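Lmo0325 protein (Listeria monocytogenes EGD-e, PDB 4RYK) probably binds DNA through an N-terminal helix-turn-helix domain and, as a putative Rgg-type transcriptional regulator, carries a helical C-terminal domain of the TPR clan. Local coordinates at residues A[199-204]-A[243-248]; A[250-255]-A[287-292]; A[270-273]-A[278-281]. All coordinates share one frame; numbering follows the deposited sequence.

Contact 1: residues A[199-204]-A[243-248]; sequences GRLLFC and AFYRIV
Cys-204 and Tyr-245 form the heart of a small, buried helix-to-helix packing contact in the all-helical Rgg C-terminal domain, a member of the TPR clan. It joins helix 197-216 to the first turns of helix 243-259, skipping over helix 220-235, which lies between them in the chain. The main interaction is a CH-pi contact: the Cys-204 CB methylene sits over one face of the Tyr-245 ring, 3.6 Å from CB to the ring centroid and 20° off the ring normal. It lies toward the rim, and its nearest ring atom is CG, with Cys-204 CB to Tyr-245 CG 3.4 Å. The sulfur approaches more obliquely, SG standing 4.7 Å from the centroid of the Tyr-245 ring, a looser sulfur-aromatic contact. Both side chains leave their helices with the first torsion at -73°, SG and CG each anti to its own carbonyl carbon. That choice swings SG past the ring toward the tyrosine's CB and leaves the methylene to meet the face. The ring's other face is backed from within its own helix by Phe-244 CD1, over the centre, so the ring is held between the two, which should limit its tilting. Helix 220-235 completes the surroundings, Ala-233 and Ser-234 touching Cys-204 and Ser-234 also touching Tyr-245. The second subunit reaches the same place: its Phe-240 packs on Tyr-245 and stacks with Phe-244, which puts this contact next to the dimer interface. Leu-201, one turn before Cys-204, adds a side-chain approach at about a right angle, its methyl CD2 lying 4.2 Å from Tyr-245 CD2.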
loop_
_atom_site.group_PDB
_atom_site.type_symbol
_atom_site.label_atom_id
_atom_site.label_comp_id
_atom_site.label_asym_id
_atom_site.label_seq_id
_atom_site.Cartn_x
_atom_site.Cartn_y
_atom_site.Cartn_z
ATOM N N GLY A 199 6.470 -0.468 3.097
ATOM C CA GLY A 199 7.791 -0.930 3.415
ATOM C C GLY A 199 7.845 -2.405 3.228
ATOM O O GLY A 199 8.828 -2.945 2.779
ATOM N N ARG A 200 6.767 -3.076 3.568
ATOM C CA ARG A 200 6.733 -4.515 3.417
ATOM C C ARG A 200 7.049 -4.972 1.994
ATOM O O ARG A 200 7.831 -5.896 1.784
ATOM C CB ARG A 200 5.403 -5.041 3.914
ATOM C CG ARG A 200 5.112 -6.472 3.553
ATOM C CD ARG A 200 3.933 -6.977 4.345
ATOM N NE ARG A 200 2.709 -6.273 4.035
ATOM C CZ ARG A 200 2.019 -5.557 4.886
ATOM N NH1 ARG A 200 2.469 -5.364 6.080
ATOM N NH2 ARG A 200 0.893 -4.971 4.507
ATOM N N LEU A 201 6.498 -4.322 1.004
ATOM C CA LEU A 201 6.725 -4.750 -0.370
ATOM C C LEU A 201 8.155 -4.431 -0.840
ATOM O O LEU A 201 8.751 -5.184 -1.589
ATOM C CB LEU A 201 5.728 -4.057 -1.327
ATOM C CG LEU A 201 4.221 -4.333 -1.054
ATOM C CD1 LEU A 201 3.303 -3.563 -2.036
ATOM C CD2 LEU A 201 3.922 -5.823 -1.139
ATOM N N LEU A 202 8.694 -3.313 -0.402
ATOM C CA LEU A 202 10.118 -3.006 -0.666
ATOM C C LEU A 202 11.031 -4.038 -0.036
ATOM O O LEU A 202 11.939 -4.522 -0.675
ATOM C CB LEU A 202 10.423 -1.670 -0.088
ATOM C CG LEU A 202 11.843 -1.181 -0.331
ATOM C CD1 LEU A 202 12.069 -0.880 -1.804
ATOM C CD2 LEU A 202 12.093 0.072 0.528
ATOM N N PHE A 203 10.775 -4.444 1.217
ATOM C CA PHE A 203 11.593 -5.510 1.764
ATOM C C PHE A 203 11.437 -6.825 1.000
ATOM O O PHE A 203 12.431 -7.510 0.776
ATOM C CB PHE A 203 11.359 -5.661 3.257
ATOM C CG PHE A 203 12.034 -4.589 4.050
ATOM C CD1 PHE A 203 13.367 -4.682 4.355
ATOM C CD2 PHE A 203 11.347 -3.522 4.495
ATOM C CE1 PHE A 203 14.002 -3.703 5.084
ATOM C CE2 PHE A 203 11.975 -2.532 5.221
ATOM C CZ PHE A 203 13.291 -2.618 5.516
ATOM N N CYS A 204 10.208 -7.195 0.610
ATOM C CA CYS A 204 10.004 -8.410 -0.163
ATOM C C CYS A 204 10.822 -8.434 -1.422
ATOM O O CYS A 204 11.509 -9.404 -1.710
ATOM C CB CYS A 204 8.548 -8.616 -0.547
ATOM S SG CYS A 204 7.476 -9.124 0.835
ATOM N N ALA A 243 0.596 -11.092 -1.604
ATOM C CA ALA A 243 0.394 -12.370 -2.270
ATOM C C ALA A 243 1.379 -12.617 -3.393
ATOM O O ALA A 243 1.897 -13.714 -3.526
ATOM C CB ALA A 243 -1.016 -12.467 -2.796
ATOM N N PHE A 244 1.650 -11.607 -4.189
ATOM C CA PHE A 244 2.590 -11.768 -5.274
ATOM C C PHE A 244 3.941 -12.321 -4.784
ATOM O O PHE A 244 4.548 -13.194 -5.398
ATOM C CB PHE A 244 2.784 -10.423 -6.003
ATOM C CG PHE A 244 3.800 -10.471 -7.133
ATOM C CD1 PHE A 244 5.138 -10.205 -6.901
ATOM C CD2 PHE A 244 3.405 -10.792 -8.440
ATOM C CE1 PHE A 244 6.077 -10.256 -7.939
ATOM C CE2 PHE A 244 4.331 -10.835 -9.480
ATOM C CZ PHE A 244 5.665 -10.588 -9.232
ATOM N N TYR A 245 4.436 -11.784 -3.702
ATOM C CA TYR A 245 5.708 -12.213 -3.188
ATOM C C TYR A 245 5.677 -13.570 -2.514
ATOM O O TYR A 245 6.712 -14.191 -2.335
ATOM C CB TYR A 245 6.309 -11.144 -2.266
ATOM C CG TYR A 245 6.789 -9.977 -3.067
ATOM C CD1 TYR A 245 7.920 -10.074 -3.830
ATOM C CD2 TYR A 245 6.074 -8.801 -3.099
ATOM C CE1 TYR A 245 8.371 -9.019 -4.626
ATOM C CE2 TYR A 245 6.494 -7.742 -3.874
ATOM C CZ TYR A 245 7.664 -7.851 -4.624
ATOM O OH TYR A 245 8.098 -6.777 -5.363
ATOM N N ARG A 246 4.499 -14.064 -2.154
ATOM C CA ARG A 246 4.385 -15.440 -1.686
ATOM C C ARG A 246 4.632 -16.382 -2.865
ATOM O O ARG A 246 5.132 -17.485 -2.697
ATOM C CB ARG A 246 3.019 -15.691 -1.056
ATOM C CG ARG A 246 2.783 -14.792 0.139
ATOM C CD ARG A 246 1.558 -15.248 0.883
ATOM N NE ARG A 246 1.165 -14.339 1.952
ATOM C CZ ARG A 246 0.251 -14.625 2.865
ATOM N NH1 ARG A 246 -0.353 -15.786 2.825
ATOM N NH2 ARG A 246 -0.074 -13.750 3.806
ATOM N N ILE A 247 4.306 -15.939 -4.081
ATOM C CA ILE A 247 4.532 -16.773 -5.248
ATOM C C ILE A 247 6.046 -16.824 -5.476
ATOM O O ILE A 247 6.639 -17.896 -5.702
ATOM C CB ILE A 247 3.838 -16.236 -6.517
ATOM C CG1 ILE A 247 2.326 -16.090 -6.335
ATOM C CG2 ILE A 247 4.076 -17.186 -7.690
ATOM C CD1 ILE A 247 1.706 -15.243 -7.448
ATOM N N VAL A 248 6.650 -15.654 -5.388
ATOM C CA VAL A 248 8.111 -15.525 -5.530
ATOM C C VAL A 248 8.822 -16.426 -4.544
ATOM O O VAL A 248 9.735 -17.192 -4.938
ATOM C CB VAL A 248 8.576 -14.089 -5.353
ATOM C CG1 VAL A 248 10.095 -14.023 -5.483
ATOM C CG2 VAL A 248 7.937 -13.163 -6.383
#

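Contact 2: residues A[250-255]-A[287-292]; sequences NYYQGA and DLYSVV
Tyr-251 and Tyr-289 meet in a T-shaped (edge-to-face) aromatic pair that links helix 243-259 to helix 283-300, two nearly parallel helices of the TPR-clan Rgg C-terminal domain. The edge of Tyr-289 is directed at the face of Tyr-251, the centroids of the two rings 4.9 Å apart and their planes at 63°. Tyr-289 CD2 stands over the centre of the Tyr-251 ring, about equally far from all six of its carbons, the nearest being Tyr-251 CD1 at 3.8 Å. With CG anti to the backbone N (chi1 177°), the Tyr-251 ring reaches across the gap, and its hydroxyl ends beside the second helix, where Tyr-251 OH touches Val-292 CG1 at 3.6 Å. Tyr-252 approaches Tyr-289 at about a right angle, its hydroxyl lying at the edge of that ring near its plane. The polar partner of this hydroxyl is Asp-212 of helix 197-216, to which Tyr-252 OH is hydrogen-bonded, so the phenol end is fixed from a third helix. Further out, helix 263-279, between them in sequence, packs against both. Its Trp-277 stacks with Tyr-289 and packs on Tyr-251, while Ala-270 and Ala-273 lie against Tyr-251 with their small side chains. The short segments run in the same direction at 11°, with axes 12.4 Å apart, a separation bridged chiefly by the tyrosine side chains. Within helix 243-259 the neighbouring tyrosines also pack together, Tyr-251 CD1 resting over the rim of one face of the Tyr-252 ring.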
loop_
_atom_site.group_PDB
_atom_site.type_symbol
_atom_site.label_atom_id
_atom_site.label_comp_id
_atom_site.label_asym_id
_atom_site.label_seq_id
_atom_site.Cartn_x
_atom_site.Cartn_y
_atom_site.Cartn_z
ATOM N N ASN A 250 7.616 -19.106 -3.097
ATOM C CA ASN A 250 7.408 -20.487 -3.512
ATOM C C ASN A 250 8.368 -20.888 -4.624
ATOM O O ASN A 250 8.899 -22.008 -4.589
ATOM C CB ASN A 250 5.974 -20.775 -3.975
ATOM C CG ASN A 250 4.973 -20.899 -2.818
ATOM O OD1 ASN A 250 5.341 -21.045 -1.654
ATOM N ND2 ASN A 250 3.689 -20.866 -3.158
ATOM N N TYR A 251 8.574 -19.996 -5.609
ATOM C CA TYR A 251 9.545 -20.239 -6.652
ATOM C C TYR A 251 10.960 -20.517 -6.074
ATOM O O TYR A 251 11.590 -21.529 -6.374
ATOM C CB TYR A 251 9.620 -19.076 -7.652
ATOM C CG TYR A 251 10.697 -19.373 -8.662
ATOM C CD1 TYR A 251 12.007 -18.991 -8.434
ATOM C CD2 TYR A 251 10.407 -20.099 -9.814
ATOM C CE1 TYR A 251 13.024 -19.324 -9.331
ATOM C CE2 TYR A 251 11.386 -20.440 -10.714
ATOM C CZ TYR A 251 12.705 -20.063 -10.475
ATOM O OH TYR A 251 13.665 -20.420 -11.397
ATOM N N TYR A 252 11.464 -19.610 -5.258
ATOM C CA TYR A 252 12.815 -19.794 -4.703
ATOM C C TYR A 252 12.974 -21.002 -3.751
ATOM O O TYR A 252 14.042 -21.613 -3.709
ATOM C CB TYR A 252 13.342 -18.484 -4.079
ATOM C CG TYR A 252 13.658 -17.441 -5.132
ATOM C CD1 TYR A 252 14.646 -17.668 -6.090
ATOM C CD2 TYR A 252 12.993 -16.235 -5.171
ATOM C CE1 TYR A 252 14.944 -16.725 -7.059
ATOM C CE2 TYR A 252 13.273 -15.277 -6.151
ATOM C CZ TYR A 252 14.223 -15.535 -7.098
ATOM O OH TYR A 252 14.509 -14.603 -8.062
ATOM N N GLN A 253 11.919 -21.382 -3.041
ATOM C CA GLN A 253 11.951 -22.557 -2.162
ATOM C C GLN A 253 12.121 -23.782 -3.070
ATOM O O GLN A 253 12.882 -24.726 -2.764
ATOM C CB GLN A 253 10.682 -22.652 -1.315
ATOM C CG GLN A 253 10.602 -23.862 -0.390
ATOM C CD GLN A 253 11.787 -23.947 0.574
ATOM O OE1 GLN A 253 11.701 -23.437 1.672
ATOM N NE2 GLN A 253 12.914 -24.530 0.138
ATOM N N GLY A 254 11.475 -23.716 -4.234
ATOM C CA GLY A 254 11.605 -24.762 -5.232
ATOM C C GLY A 254 13.039 -24.916 -5.692
ATOM O O GLY A 254 13.579 -26.006 -5.706
ATOM N N ALA A 255 13.658 -23.802 -6.041
ATOM C CA ALA A 255 15.026 -23.812 -6.540
ATOM C C ALA A 255 15.990 -24.355 -5.479
ATOM O O ALA A 255 16.863 -25.160 -5.777
ATOM C CB ALA A 255 15.428 -22.392 -6.931
ATOM N N ASP A 287 7.113 -15.465 -17.805
ATOM C CA ASP A 287 8.078 -15.632 -18.897
ATOM C C ASP A 287 9.485 -15.416 -18.394
ATOM O O ASP A 287 10.392 -16.188 -18.683
ATOM C CB ASP A 287 7.840 -14.581 -19.994
ATOM C CG ASP A 287 6.577 -14.854 -20.835
ATOM O OD1 ASP A 287 6.062 -15.982 -20.799
ATOM O OD2 ASP A 287 6.098 -13.928 -21.546
ATOM N N LEU A 288 9.649 -14.354 -17.625
ATOM C CA LEU A 288 10.942 -14.078 -17.070
ATOM C C LEU A 288 11.423 -15.188 -16.152
ATOM O O LEU A 288 12.578 -15.619 -16.255
ATOM C CB LEU A 288 10.941 -12.740 -16.371
ATOM C CG LEU A 288 12.279 -12.467 -15.729
ATOM C CD1 LEU A 288 13.380 -12.223 -16.784
ATOM C CD2 LEU A 288 12.144 -11.309 -14.748
ATOM N N TYR A 289 10.553 -15.710 -15.294
ATOM C CA TYR A 289 10.980 -16.761 -14.369
ATOM C C TYR A 289 11.220 -18.074 -15.067
ATOM O O TYR A 289 12.007 -18.853 -14.554
ATOM C CB TYR A 289 10.009 -16.987 -13.186
ATOM C CG TYR A 289 10.334 -16.049 -12.077
ATOM C CD1 TYR A 289 9.793 -14.801 -12.050
ATOM C CD2 TYR A 289 11.248 -16.389 -11.101
ATOM C CE1 TYR A 289 10.124 -13.908 -11.070
ATOM C CE2 TYR A 289 11.591 -15.500 -10.116
ATOM C CZ TYR A 289 11.019 -14.264 -10.118
ATOM O OH TYR A 289 11.330 -13.359 -9.168
ATOM N N SER A 290 10.519 -18.344 -16.176
ATOM C CA SER A 290 10.859 -19.489 -17.040
ATOM C C SER A 290 12.287 -19.468 -17.551
ATOM O O SER A 290 12.897 -20.504 -17.657
ATOM C CB SER A 290 9.967 -19.541 -18.268
ATOM O OG SER A 290 8.656 -19.662 -17.786
ATOM N N VAL A 291 12.781 -18.291 -17.897
ATOM C CA VAL A 291 14.164 -18.131 -18.301
ATOM C C VAL A 291 15.076 -18.390 -17.109
ATOM O O VAL A 291 16.046 -19.127 -17.206
ATOM C CB VAL A 291 14.408 -16.718 -18.829
ATOM C CG1 VAL A 291 15.915 -16.477 -19.093
ATOM C CG2 VAL A 291 13.580 -16.546 -20.083
ATOM N N VAL A 292 14.759 -17.791 -15.976
ATOM C CA VAL A 292 15.551 -18.053 -14.807
ATOM C C VAL A 292 15.635 -19.541 -14.549
ATOM O O VAL A 292 16.699 -20.082 -14.206
ATOM C CB VAL A 292 14.967 -17.367 -13.581
ATOM C CG1 VAL A 292 15.806 -17.673 -12.360
ATOM C CG2 VAL A 292 14.876 -15.857 -13.798
#

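Contact 3: residues A[270-273]-A[278-281]; sequences AKRA and KELH
Arg-272 and Glu-279 stand seven residues, about two turns, apart on helix 263-279, whose C-terminus closes in a Schellman motif: Leu-280 leaves helical geometry, His-281 takes a positive phi, and His-281 N bonds to Lys-278 O at 3.1 Å while Tyr-282 N returns to Trp-277 O. Across this i, i+7 spacing the side chains form a salt bridge. Arg-272 NH1 makes both bonds to the carboxylate, lying 3.2 Å from Glu-279 OE2 and 3.5 Å from Glu-279 OE1; both are weak hydrogen bonds, the shorter one bent and the longer one nearly straight at 176°. The carboxylate comes in at the edge of the guanidinium, near its plane, but a single nitrogen serves both oxygens and the two flat groups are turned 47° apart, so this is no side-on bidentate pairing. Bends at chi2 and chi3 lay the arginine forward along the helix surface, toward its C-terminal end, whereas the glutamate is extended beyond CG to meet it. Stronger partners lie across the dimer: Arg-272 NH2 forms a salt bridge with Glu-279 OE1 of the second subunit, and Glu-279 OE1 is reciprocally engaged by Arg-272 of that subunit, giving a network of four alternating charges. Gln-275 also holds Glu-279 OE2, which would further restrain the carboxylate. The bridge thus lies on the face of helix 263-279 turned to the other subunit, while on other faces Ala-270 and Ala-273 pack on helix 243-259, and Lys-271 and Lys-278 touch helix 283-300.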
loop_
_atom_site.group_PDB
_atom_site.type_symbol
_atom_site.label_atom_id
_atom_site.label_comp_id
_atom_site.label_asym_id
_atom_site.label_seq_id
_atom_site.Cartn_x
_atom_site.Cartn_y
_atom_site.Cartn_z
ATOM N N ALA A 270 8.578 -25.032 -8.372
ATOM C CA ALA A 270 8.996 -23.911 -9.216
ATOM C C ALA A 270 8.097 -23.767 -10.443
ATOM O O ALA A 270 7.710 -22.663 -10.803
ATOM C CB ALA A 270 10.445 -24.097 -9.658
ATOM N N LYS A 271 7.802 -24.876 -11.100
ATOM C CA LYS A 271 6.840 -24.896 -12.201
ATOM C C LYS A 271 5.440 -24.449 -11.774
ATOM O O LYS A 271 4.751 -23.807 -12.525
ATOM C CB LYS A 271 6.767 -26.297 -12.807
ATOM C CG LYS A 271 8.041 -26.699 -13.547
ATOM C CD LYS A 271 8.062 -26.176 -14.983
ATOM C CE LYS A 271 7.332 -27.134 -15.928
ATOM N NZ LYS A 271 7.316 -26.671 -17.351
ATOM N N ARG A 272 5.046 -24.785 -10.561
ATOM C CA ARG A 272 3.749 -24.374 -10.072
ATOM C C ARG A 272 3.710 -22.830 -9.857
ATOM O O ARG A 272 2.706 -22.167 -10.146
ATOM C CB ARG A 272 3.435 -25.132 -8.809
ATOM C CG ARG A 272 2.220 -24.627 -8.099
ATOM C CD ARG A 272 1.028 -25.370 -8.586
ATOM N NE ARG A 272 0.465 -24.935 -9.855
ATOM C CZ ARG A 272 -0.447 -23.969 -10.016
ATOM N NH1 ARG A 272 -0.921 -23.725 -11.234
ATOM N NH2 ARG A 272 -0.886 -23.242 -8.985
ATOM N N ALA A 273 4.805 -22.246 -9.383
ATOM C CA ALA A 273 4.834 -20.815 -9.211
ATOM C C ALA A 273 4.694 -20.095 -10.569
ATOM O O ALA A 273 3.922 -19.151 -10.697
ATOM C CB ALA A 273 6.093 -20.387 -8.509
ATOM N N LYS A 278 1.019 -17.161 -14.407
ATOM C CA LYS A 278 0.228 -17.158 -15.642
ATOM C C LYS A 278 -1.234 -17.073 -15.353
ATOM O O LYS A 278 -1.924 -16.288 -15.986
ATOM C CB LYS A 278 0.444 -18.382 -16.510
ATOM C CG LYS A 278 1.793 -18.339 -17.170
ATOM C CD LYS A 278 2.065 -19.576 -17.991
ATOM C CE LYS A 278 3.497 -19.552 -18.481
ATOM N NZ LYS A 278 3.809 -20.776 -19.260
ATOM N N GLU A 279 -1.683 -17.863 -14.392
ATOM C CA GLU A 279 -3.112 -17.936 -14.103
ATOM C C GLU A 279 -3.640 -16.629 -13.539
ATOM O O GLU A 279 -4.821 -16.337 -13.666
ATOM C CB GLU A 279 -3.359 -19.043 -13.131
ATOM C CG GLU A 279 -3.161 -20.397 -13.756
ATOM C CD GLU A 279 -3.263 -21.506 -12.736
ATOM O OE1 GLU A 279 -3.278 -21.186 -11.531
ATOM O OE2 GLU A 279 -3.337 -22.677 -13.131
ATOM N N LEU A 280 -2.742 -15.858 -12.917
ATOM C CA LEU A 280 -3.094 -14.572 -12.335
ATOM C C LEU A 280 -2.733 -13.401 -13.239
ATOM O O LEU A 280 -2.751 -12.278 -12.780
ATOM C CB LEU A 280 -2.462 -14.357 -10.941
ATOM C CG LEU A 280 -2.778 -15.422 -9.879
ATOM C CD1 LEU A 280 -2.075 -15.093 -8.583
ATOM C CD2 LEU A 280 -4.263 -15.530 -9.604
ATOM N N HIS A 281 -2.472 -13.669 -14.510
ATOM C CA HIS A 281 -2.352 -12.651 -15.565
ATOM C C HIS A 281 -1.078 -11.785 -15.349
ATOM O O HIS A 281 -1.058 -10.597 -15.652
ATOM C CB HIS A 281 -3.662 -11.844 -15.690
ATOM C CG HIS A 281 -4.897 -12.673 -15.478
ATOM N ND1 HIS A 281 -5.317 -13.627 -16.373
ATOM C CD2 HIS A 281 -5.782 -12.717 -14.450
ATOM C CE1 HIS A 281 -6.385 -14.239 -15.902
ATOM N NE2 HIS A 281 -6.690 -13.702 -14.737
#

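Overall arrangement
All three contacts lie in the Rgg C-terminal domain, within its last helices. Contact 1 comes first along the chain and ties helix 197-216 to helix 243-259; contact 2 carries the latter on to helix 283-300, and contact 3, on the intervening helix 263-279, is nested in the loop that contact 2 closes. Their centres lie about 15 Å (1 to 2), 16 Å (1 to 3) and 10 Å (2 to 3) apart. They touch directly: Val-248 packs on the Tyr-289 hydroxyl, Ile-247 on Ala-273 and Leu-280, and contacts 2 and 3 meet at Tyr-251. The second subunit meets contacts 1 and 3 directly and reaches contact 2's segments only at Asn-250, so helices 243-259 and 263-279 serve both the packing within the domain and the subunit interface.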